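Local coordinates for transcriptional regulatory protein RcsB (Salmonella enterica subsp. enterica serovar Typhimurium, PDB 6EO3) that probably acts as the response regulator of the Rcs signalling system, binding regulatory DNA to control the transcription of numerous genes, at residues V6-D11 against V32-D37; L48-L53 against P79-I84; I83-M88 against E104-K109. The protein carries 1 engineered substitution. All blocks are in the same frame, centred on the assembly; numbering follows the deposited sequence.

Interaction 1 (V6-D11 against V32-D37); sequences VIIADD and VGEFED
The carbonyl oxygen of Gly-33 is gripped twice by the neighbouring strand. Ile-8 N gives it a nearly straight hydrogen bond, 2.8 Å from Ile-8 N to Gly-33 O. The CA-H of Ile-7 adds a weaker contact. The two segments form a parallel strand pair, 4-9 beside 29-35, in the first beta-alpha-beta unit of the CheY-like receiver domain. Further backbone bonds run from Val-32 N to Val-6 O (2.8 Å), from Phe-35 N to Ile-8 O (2.9 Å) and from Asp-10 N to Phe-35 O (3.0 Å).

Ile-7, Ala-9 and Phe-35 share one face of the sheet. A chi1 of -69° sets Ile-7 CG2 opposite the backbone N. There it meets the Phe-35 ring at its edge, in the ring plane, 3.8 Å from Phe-35 CD2. The same torsion leaves CG1 beside that N, where it meets Val-32 CG2. Leu-41 of helix 38-44 touches all three residues of this face, while Leu-16 of helix 13-24 packs on Ile-8 and Glu-34 on the other, where Glu-34 OE2 forms a salt bridge with Arg-20.

Beyond the strands, Asp-10 OD1 accepts a hydrogen bond from His-12 N, and Asp-11 OD1 lies close to the like-charged Asp-56 OD2; Asp-56 is the predicted phosphorylation residue and carries no phosphate here. The extended Glu-36 side chain passes the backbone of Asp-10 and Asp-11, with Glu-36 CG 3.6 Å from Asp-10 O.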
loop_
_atom_site.group_PDB
_atom_site.type_symbol
_atom_site.label_atom_id
_atom_site.label_comp_id
_atom_site.label_asym_id
_atom_site.label_seq_id
_atom_site.Cartn_x
_atom_site.Cartn_y
_atom_site.Cartn_z
ATOM N N VAL A 6 -24.705 -2.628 -23.760
ATOM C CA VAL A 6 -23.305 -2.316 -23.484
ATOM C C VAL A 6 -22.983 -0.843 -23.769
ATOM O O VAL A 6 -23.415 -0.287 -24.776
ATOM C CB VAL A 6 -22.343 -3.198 -24.324
ATOM C CG1 VAL A 6 -20.920 -3.061 -23.829
ATOM C CG2 VAL A 6 -22.748 -4.665 -24.281
ATOM N N ILE A 7 -22.211 -0.238 -22.866
ATOM C CA ILE A 7 -21.615 1.080 -23.065
ATOM C C ILE A 7 -20.113 0.945 -23.288
ATOM O O ILE A 7 -19.448 0.231 -22.542
ATOM C CB ILE A 7 -21.819 1.977 -21.833
ATOM C CG1 ILE A 7 -23.299 2.334 -21.703
ATOM C CG2 ILE A 7 -20.965 3.244 -21.934
ATOM C CD1 ILE A 7 -23.639 3.001 -20.391
ATOM N N ILE A 8 -19.592 1.658 -24.290
ATOM C CA ILE A 8 -18.150 1.692 -24.574
ATOM C C ILE A 8 -17.554 3.052 -24.242
ATOM O O ILE A 8 -18.100 4.094 -24.620
ATOM C CB ILE A 8 -17.831 1.424 -26.050
ATOM C CG1 ILE A 8 -18.574 0.190 -26.565
ATOM C CG2 ILE A 8 -16.335 1.238 -26.239
ATOM C CD1 ILE A 8 -18.759 0.230 -28.073
ATOM N N ALA A 9 -16.419 3.029 -23.551
ATOM C CA ALA A 9 -15.697 4.250 -23.201
ATOM C C ALA A 9 -14.232 4.152 -23.621
ATOM O O ALA A 9 -13.508 3.243 -23.200
ATOM C CB ALA A 9 -15.810 4.516 -21.709
ATOM N N ASP A 10 -13.814 5.092 -24.467
ATOM C CA ASP A 10 -12.424 5.191 -24.940
ATOM C C ASP A 10 -12.207 6.563 -25.551
ATOM O O ASP A 10 -13.074 7.064 -26.266
ATOM C CB ASP A 10 -12.104 4.113 -25.974
ATOM C CG ASP A 10 -10.627 4.048 -26.309
ATOM O OD1 ASP A 10 -10.134 4.937 -27.047
ATOM O OD2 ASP A 10 -9.949 3.109 -25.835
ATOM N N ASP A 11 -11.052 7.160 -25.274
ATOM C CA ASP A 11 -10.752 8.516 -25.743
ATOM C C ASP A 11 -10.621 8.617 -27.261
ATOM O O ASP A 11 -10.925 9.658 -27.835
ATOM C CB ASP A 11 -9.489 9.068 -25.068
ATOM C CG ASP A 11 -8.333 8.091 -25.106
ATOM O OD1 ASP A 11 -8.392 7.066 -24.384
ATOM O OD2 ASP A 11 -7.380 8.333 -25.871
ATOM N N VAL A 32 -25.444 0.707 -26.404
ATOM C CA VAL A 32 -26.344 1.807 -26.057
ATOM C C VAL A 32 -25.619 3.139 -25.874
ATOM O O VAL A 32 -26.272 4.164 -25.730
ATOM C CB VAL A 32 -27.224 1.497 -24.812
ATOM C CG1 VAL A 32 -28.162 0.347 -25.116
ATOM C CG2 VAL A 32 -26.390 1.181 -23.578
ATOM N N GLY A 33 -24.289 3.139 -25.892
ATOM C CA GLY A 33 -23.551 4.391 -25.755
ATOM C C GLY A 33 -22.050 4.311 -25.961
ATOM O O GLY A 33 -21.423 3.296 -25.656
ATOM N N GLU A 34 -21.492 5.410 -26.466
ATOM C CA GLU A 34 -20.057 5.572 -26.676
ATOM C C GLU A 34 -19.607 6.924 -26.124
ATOM O O GLU A 34 -20.199 7.956 -26.445
ATOM C CB GLU A 34 -19.729 5.521 -28.163
ATOM C CG GLU A 34 -20.402 4.384 -28.911
ATOM C CD GLU A 34 -19.998 4.327 -30.372
ATOM O OE1 GLU A 34 -19.553 5.361 -30.917
ATOM O OE2 GLU A 34 -20.124 3.246 -30.981
ATOM N N PHE A 35 -18.567 6.926 -25.298
ATOM C CA PHE A 35 -18.105 8.162 -24.651
ATOM C C PHE A 35 -16.600 8.310 -24.784
ATOM O O PHE A 35 -15.869 7.316 -24.754
ATOM C CB PHE A 35 -18.545 8.187 -23.181
ATOM C CG PHE A 35 -20.032 8.092 -23.017
ATOM C CD1 PHE A 35 -20.819 9.227 -23.052
ATOM C CD2 PHE A 35 -20.650 6.858 -22.904
ATOM C CE1 PHE A 35 -22.188 9.136 -22.943
ATOM C CE2 PHE A 35 -22.019 6.758 -22.794
ATOM C CZ PHE A 35 -22.790 7.900 -22.818
ATOM N N GLU A 36 -16.141 9.547 -24.965
ATOM C CA GLU A 36 -14.704 9.819 -25.110
ATOM C C GLU A 36 -14.101 10.423 -23.868
ATOM O O GLU A 36 -12.878 10.520 -23.771
ATOM C CB GLU A 36 -14.426 10.684 -26.335
ATOM C CG GLU A 36 -14.720 9.924 -27.624
ATOM C CD GLU A 36 -14.393 10.686 -28.888
ATOM O OE1 GLU A 36 -13.510 11.572 -28.870
ATOM O OE2 GLU A 36 -15.025 10.377 -29.917
ATOM N N ASP A 37 -14.951 10.820 -22.924
ATOM C CA ASP A 37 -14.482 11.262 -21.617
ATOM C C ASP A 37 -15.347 10.717 -20.485
ATOM O O ASP A 37 -16.534 10.424 -20.661
ATOM C CB ASP A 37 -14.376 12.786 -21.538
ATOM C CG ASP A 37 -15.721 13.480 -21.616
ATOM O OD1 ASP A 37 -16.247 13.638 -22.741
ATOM O OD2 ASP A 37 -16.236 13.887 -20.548
#

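Interaction 2 (L48-L53 against P79-I84); sequences LDAHVL and PSLSII
Leu-53 and Leu-81 bury the most surface here, and they meet through one branch of Leu-81. Leu-81 CD2 lies 4.1 Å from Leu-53 CB. The other branch, CD1, reaches back over the chain before the strand, 3.7 Å from Ala-50 O and within packing distance of Ala-50 CB. Leu-81 can span both because its CG stands opposite the backbone N (chi1 -170°), which carries the forked end across to the 48-53 segment.

Val-52 comes next. Its CG2 branch packs on Ile-84 CD1 at 4.1 Å, on the same face as Ser-82. The backbones run parallel, and three hydrogen bonds join them. Ser-82 N donates to His-51 O at 2.9 Å. Leu-53 then uses both of its backbone polar groups: its N binds Ser-82 O at 2.9 Å, and its O accepts Ile-84 N at 3.0 Å.

The contact joins strands 52-56 and 82-87 of a beta-alpha-beta unit in the receiver sheet. Helix 112-125 packs on the face of Val-52, Ser-82 and Ile-84, through Leu-123, Ala-119 and Leu-120. Helix 68-77 meets Ile-83 on the other face, and strand 4-9 flanks Leu-53 through Ile-7.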
loop_
_atom_site.group_PDB
_atom_site.type_symbol
_atom_site.label_atom_id
_atom_site.label_comp_id
_atom_site.label_asym_id
_atom_site.label_seq_id
_atom_site.Cartn_x
_atom_site.Cartn_y
_atom_site.Cartn_z
ATOM N N LEU A 48 -29.361 5.194 -19.401
ATOM C CA LEU A 48 -29.136 4.293 -20.545
ATOM C C LEU A 48 -29.557 2.829 -20.425
ATOM O O LEU A 48 -29.705 2.165 -21.461
ATOM C CB LEU A 48 -27.668 4.363 -20.981
ATOM C CG LEU A 48 -27.270 5.635 -21.740
ATOM C CD1 LEU A 48 -25.760 5.712 -21.865
ATOM C CD2 LEU A 48 -27.919 5.710 -23.116
ATOM N N ASP A 49 -29.744 2.330 -19.202
ATOM C CA ASP A 49 -30.135 0.927 -18.959
ATOM C C ASP A 49 -29.059 -0.025 -19.495
ATOM O O ASP A 49 -29.332 -0.929 -20.279
ATOM C CB ASP A 49 -31.525 0.626 -19.577
ATOM C CG ASP A 49 -32.079 -0.772 -19.203
ATOM O OD1 ASP A 49 -31.612 -1.403 -18.222
ATOM O OD2 ASP A 49 -33.008 -1.237 -19.910
ATOM N N ALA A 50 -27.825 0.212 -19.079
ATOM C CA ALA A 50 -26.700 -0.643 -19.465
ATOM C C ALA A 50 -26.489 -1.769 -18.454
ATOM O O ALA A 50 -26.736 -1.601 -17.267
ATOM C CB ALA A 50 -25.428 0.186 -19.603
ATOM N N HIS A 51 -26.027 -2.914 -18.937
ATOM C CA HIS A 51 -25.640 -4.029 -18.068
ATOM C C HIS A 51 -24.137 -4.108 -17.876
ATOM O O HIS A 51 -23.660 -4.545 -16.819
ATOM C CB HIS A 51 -26.142 -5.340 -18.640
ATOM C CG HIS A 51 -27.610 -5.340 -18.893
ATOM N ND1 HIS A 51 -28.144 -5.495 -20.150
ATOM C CD2 HIS A 51 -28.657 -5.145 -18.060
ATOM C CE1 HIS A 51 -29.460 -5.416 -20.083
ATOM N NE2 HIS A 51 -29.796 -5.204 -18.823
ATOM N N VAL A 52 -23.395 -3.691 -18.901
ATOM C CA VAL A 52 -21.940 -3.724 -18.853
ATOM C C VAL A 52 -21.337 -2.496 -19.506
ATOM O O VAL A 52 -21.827 -1.986 -20.518
ATOM C CB VAL A 52 -21.353 -5.039 -19.454
ATOM C CG1 VAL A 52 -22.088 -5.464 -20.704
ATOM C CG2 VAL A 52 -19.850 -4.924 -19.742
ATOM N N LEU A 53 -20.267 -2.029 -18.883
ATOM C CA LEU A 53 -19.456 -0.936 -19.374
ATOM C C LEU A 53 -18.124 -1.517 -19.776
ATOM O O LEU A 53 -17.509 -2.244 -19.009
ATOM C CB LEU A 53 -19.235 0.075 -18.257
ATOM C CG LEU A 53 -18.188 1.177 -18.414
ATOM C CD1 LEU A 53 -18.500 2.071 -19.604
ATOM C CD2 LEU A 53 -18.160 1.985 -17.119
ATOM N N PRO A 79 -23.419 -0.218 -8.699
ATOM C CA PRO A 79 -23.117 -1.592 -8.274
ATOM C C PRO A 79 -23.760 -2.708 -9.111
ATOM O O PRO A 79 -23.263 -3.836 -9.102
ATOM C CB PRO A 79 -23.657 -1.641 -6.840
ATOM C CG PRO A 79 -24.703 -0.578 -6.770
ATOM C CD PRO A 79 -24.240 0.502 -7.704
ATOM N N SER A 80 -24.849 -2.411 -9.818
ATOM C CA SER A 80 -25.485 -3.409 -10.691
ATOM C C SER A 80 -24.736 -3.533 -12.013
ATOM O O SER A 80 -24.944 -4.481 -12.762
ATOM C CB SER A 80 -26.940 -3.039 -10.978
ATOM O OG SER A 80 -27.659 -2.817 -9.771
ATOM N N LEU A 81 -23.873 -2.565 -12.294
ATOM C CA LEU A 81 -23.177 -2.484 -13.565
ATOM C C LEU A 81 -21.935 -3.373 -13.606
ATOM O O LEU A 81 -21.042 -3.246 -12.771
ATOM C CB LEU A 81 -22.792 -1.036 -13.814
ATOM C CG LEU A 81 -22.255 -0.651 -15.180
ATOM C CD1 LEU A 81 -23.268 -0.849 -16.303
ATOM C CD2 LEU A 81 -21.810 0.799 -15.102
ATOM N N SER A 82 -21.892 -4.278 -14.577
ATOM C CA SER A 82 -20.731 -5.129 -14.781
ATOM C C SER A 82 -19.675 -4.376 -15.586
ATOM O O SER A 82 -19.986 -3.778 -16.614
ATOM C CB SER A 82 -21.139 -6.399 -15.510
ATOM O OG SER A 82 -21.888 -7.225 -14.648
ATOM N N ILE A 83 -18.430 -4.409 -15.120
ATOM C CA ILE A 83 -17.360 -3.592 -15.713
ATOM C C ILE A 83 -16.234 -4.450 -16.261
ATOM O O ILE A 83 -15.605 -5.197 -15.521
ATOM C CB ILE A 83 -16.772 -2.597 -14.683
ATOM C CG1 ILE A 83 -17.873 -1.702 -14.115
ATOM C CG2 ILE A 83 -15.709 -1.721 -15.322
ATOM C CD1 ILE A 83 -17.487 -0.981 -12.848
ATOM N N ILE A 84 -15.984 -4.325 -17.560
ATOM C CA ILE A 84 -14.776 -4.878 -18.179
ATOM C C ILE A 84 -13.808 -3.738 -18.407
ATOM O O ILE A 84 -14.090 -2.852 -19.199
ATOM C CB ILE A 84 -15.068 -5.576 -19.531
ATOM C CG1 ILE A 84 -16.060 -6.719 -19.320
ATOM C CG2 ILE A 84 -13.787 -6.110 -20.172
ATOM C CD1 ILE A 84 -16.633 -7.259 -20.611
#

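Interaction 3 (I83-M88 against E104-K109); sequences IIVLTM and EGIVLK
Strands 83-87 and 105-108 run parallel, 4.4 Å apart at their closest and 22° from each other in direction. Alternating backbone bonds link them, among them Val-85 N to Gly-105 O at 2.8 Å and Val-107 N to Val-85 O at 2.9 Å.

At the start, Glu-104 holds both polar backbone atoms of Ile-83 along one edge of the strand. Its OE2 takes the N-H of Ile-83 at 2.9 Å, on the anti side of the carboxylate, while Glu-104 N donates to Ile-83 O. A bend at chi2 (63°) folds the acid back to make this possible. Gly-105 N adds a weak bond to the same Ile-83 oxygen.

In the middle, Val-107 splits its branches between two partners. CG2 packs on Ile-84 CG2, and CG1 lies 3.8 Å from Leu-86 CD1. On the opposite face Val-85 pairs with Ile-106, which helix 92-99 covers through Leu-95, Val-98 and Leu-99.

At the far end, Lys-109 N binds Thr-87 O at 2.8 Å, from well above the carbonyl plane. The Lys-109 side chain crosses both Leu-86 and Met-88 at about a right angle. Its CG lies 4.0 Å from Leu-86 CG, and its CB 3.6 Å from Met-88 SD. Met-88 also packs on Leu-167 of the second subunit.

The apolar part of Lys-109 is thus held between neighbours, and NZ is delivered to Asp-10 and Asp-56 in two salt bridges. Lys-109 is probably the lysine that receiver domains place at the phosphorylation site, where its ammonium group would offset the charge of the carboxylates gathered there.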
loop_
_atom_site.group_PDB
_atom_site.type_symbol
_atom_site.label_atom_id
_atom_site.label_comp_id
_atom_site.label_asym_id
_atom_site.label_seq_id
_atom_site.Cartn_x
_atom_site.Cartn_y
_atom_site.Cartn_z
ATOM N N ILE A 83 -18.430 -4.409 -15.120
ATOM C CA ILE A 83 -17.360 -3.592 -15.713
ATOM C C ILE A 83 -16.234 -4.450 -16.261
ATOM O O ILE A 83 -15.605 -5.197 -15.521
ATOM C CB ILE A 83 -16.772 -2.597 -14.683
ATOM C CG1 ILE A 83 -17.873 -1.702 -14.115
ATOM C CG2 ILE A 83 -15.709 -1.721 -15.322
ATOM C CD1 ILE A 83 -17.487 -0.981 -12.848
ATOM N N ILE A 84 -15.984 -4.325 -17.560
ATOM C CA ILE A 84 -14.776 -4.878 -18.179
ATOM C C ILE A 84 -13.808 -3.738 -18.407
ATOM O O ILE A 84 -14.090 -2.852 -19.199
ATOM C CB ILE A 84 -15.068 -5.576 -19.531
ATOM C CG1 ILE A 84 -16.060 -6.719 -19.320
ATOM C CG2 ILE A 84 -13.787 -6.110 -20.172
ATOM C CD1 ILE A 84 -16.633 -7.259 -20.611
ATOM N N VAL A 85 -12.661 -3.764 -17.730
ATOM C CA VAL A 85 -11.617 -2.773 -17.974
ATOM C C VAL A 85 -10.741 -3.159 -19.177
ATOM O O VAL A 85 -10.244 -4.266 -19.287
ATOM C CB VAL A 85 -10.771 -2.516 -16.716
ATOM C CG1 VAL A 85 -9.518 -1.717 -17.046
ATOM C CG2 VAL A 85 -11.598 -1.753 -15.704
ATOM N N LEU A 86 -10.558 -2.203 -20.071
ATOM C CA LEU A 86 -9.818 -2.405 -21.292
ATOM C C LEU A 86 -8.562 -1.557 -21.186
ATOM O O LEU A 86 -8.644 -0.342 -21.038
ATOM C CB LEU A 86 -10.684 -1.982 -22.481
ATOM C CG LEU A 86 -10.379 -2.570 -23.857
ATOM C CD1 LEU A 86 -10.556 -4.078 -23.892
ATOM C CD2 LEU A 86 -11.274 -1.915 -24.907
ATOM N N THR A 87 -7.396 -2.187 -21.225
ATOM C CA THR A 87 -6.177 -1.434 -21.007
ATOM C C THR A 87 -5.041 -1.822 -21.948
ATOM O O THR A 87 -4.893 -2.962 -22.368
ATOM C CB THR A 87 -5.706 -1.507 -19.533
ATOM O OG1 THR A 87 -4.565 -0.645 -19.341
ATOM C CG2 THR A 87 -5.353 -2.934 -19.133
ATOM N N MET A 88 -4.246 -0.821 -22.266
ATOM C CA MET A 88 -3.076 -0.992 -23.077
ATOM C C MET A 88 -1.890 -1.373 -22.177
ATOM O O MET A 88 -0.881 -1.867 -22.657
ATOM C CB MET A 88 -2.817 0.315 -23.825
ATOM C CG MET A 88 -2.256 0.136 -25.214
ATOM S SD MET A 88 -3.353 -0.679 -26.389
ATOM C CE MET A 88 -2.237 -0.654 -27.793
ATOM N N GLU A 104 -15.677 -7.247 -13.191
ATOM C CA GLU A 104 -16.122 -8.457 -13.859
ATOM C C GLU A 104 -15.172 -8.938 -14.957
ATOM O O GLU A 104 -15.301 -10.050 -15.446
ATOM C CB GLU A 104 -17.541 -8.252 -14.400
ATOM C CG GLU A 104 -18.628 -8.241 -13.325
ATOM C CD GLU A 104 -18.489 -7.103 -12.315
ATOM O OE1 GLU A 104 -18.695 -7.344 -11.113
ATOM O OE2 GLU A 104 -18.173 -5.963 -12.707
ATOM N N GLY A 105 -14.220 -8.103 -15.354
ATOM C CA GLY A 105 -13.227 -8.516 -16.344
ATOM C C GLY A 105 -12.148 -7.493 -16.625
ATOM O O GLY A 105 -12.369 -6.294 -16.503
ATOM N N ILE A 106 -10.968 -7.974 -17.000
ATOM C CA ILE A 106 -9.927 -7.108 -17.548
ATOM C C ILE A 106 -9.385 -7.727 -18.841
ATOM O O ILE A 106 -9.190 -8.944 -18.916
ATOM C CB ILE A 106 -8.805 -6.846 -16.523
ATOM C CG1 ILE A 106 -7.943 -5.664 -16.965
ATOM C CG2 ILE A 106 -7.951 -8.087 -16.322
ATOM C CD1 ILE A 106 -6.932 -5.239 -15.919
ATOM N N VAL A 107 -9.165 -6.886 -19.852
ATOM C CA VAL A 107 -8.771 -7.340 -21.185
ATOM C C VAL A 107 -7.706 -6.407 -21.762
ATOM O O VAL A 107 -7.819 -5.180 -21.677
ATOM C CB VAL A 107 -9.991 -7.397 -22.141
ATOM C CG1 VAL A 107 -9.579 -7.729 -23.572
ATOM C CG2 VAL A 107 -11.018 -8.408 -21.652
ATOM N N LEU A 108 -6.669 -6.993 -22.354
ATOM C CA LEU A 108 -5.623 -6.206 -22.999
ATOM C C LEU A 108 -6.150 -5.721 -24.317
ATOM O O LEU A 108 -6.636 -6.512 -25.137
ATOM C CB LEU A 108 -4.347 -7.022 -23.197
ATOM C CG LEU A 108 -3.629 -7.355 -21.891
ATOM C CD1 LEU A 108 -2.434 -8.235 -22.182
ATOM C CD2 LEU A 108 -3.175 -6.091 -21.177
ATOM N N LYS A 109 -6.055 -4.410 -24.512
ATOM C CA LYS A 109 -6.669 -3.741 -25.656
ATOM C C LYS A 109 -6.105 -4.270 -26.973
ATOM O O LYS A 109 -6.823 -4.366 -27.966
ATOM C CB LYS A 109 -6.464 -2.223 -25.539
ATOM C CG LYS A 109 -7.434 -1.373 -26.354
ATOM C CD LYS A 109 -7.097 0.114 -26.281
ATOM C CE LYS A 109 -7.274 0.663 -24.876
ATOM N NZ LYS A 109 -7.264 2.150 -24.823
#

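How the interactions relate
From the N terminus, interaction 1 closes first, bringing strand 29-35 back beside strand 4-9 after helix 13-24. Interaction 2 opens later and returns the chain to strand 52-56 by way of helix 68-77. Interaction 3 begins on residues 83-84, where interaction 2 ends, and closes after helix 92-99. The three therefore follow in series, and no loop encloses another. In space they join into one five-stranded parallel sheet of order 2-1-3-4-5. Strands 4-9 and 52-56 bridge interactions 1 and 2, with a probable hydrogen bond from Ile-7 N to Val-52 O. Interactions 1 and 3, in different parts of the sheet, meet at the Asp-10 to Lys-109 salt bridge.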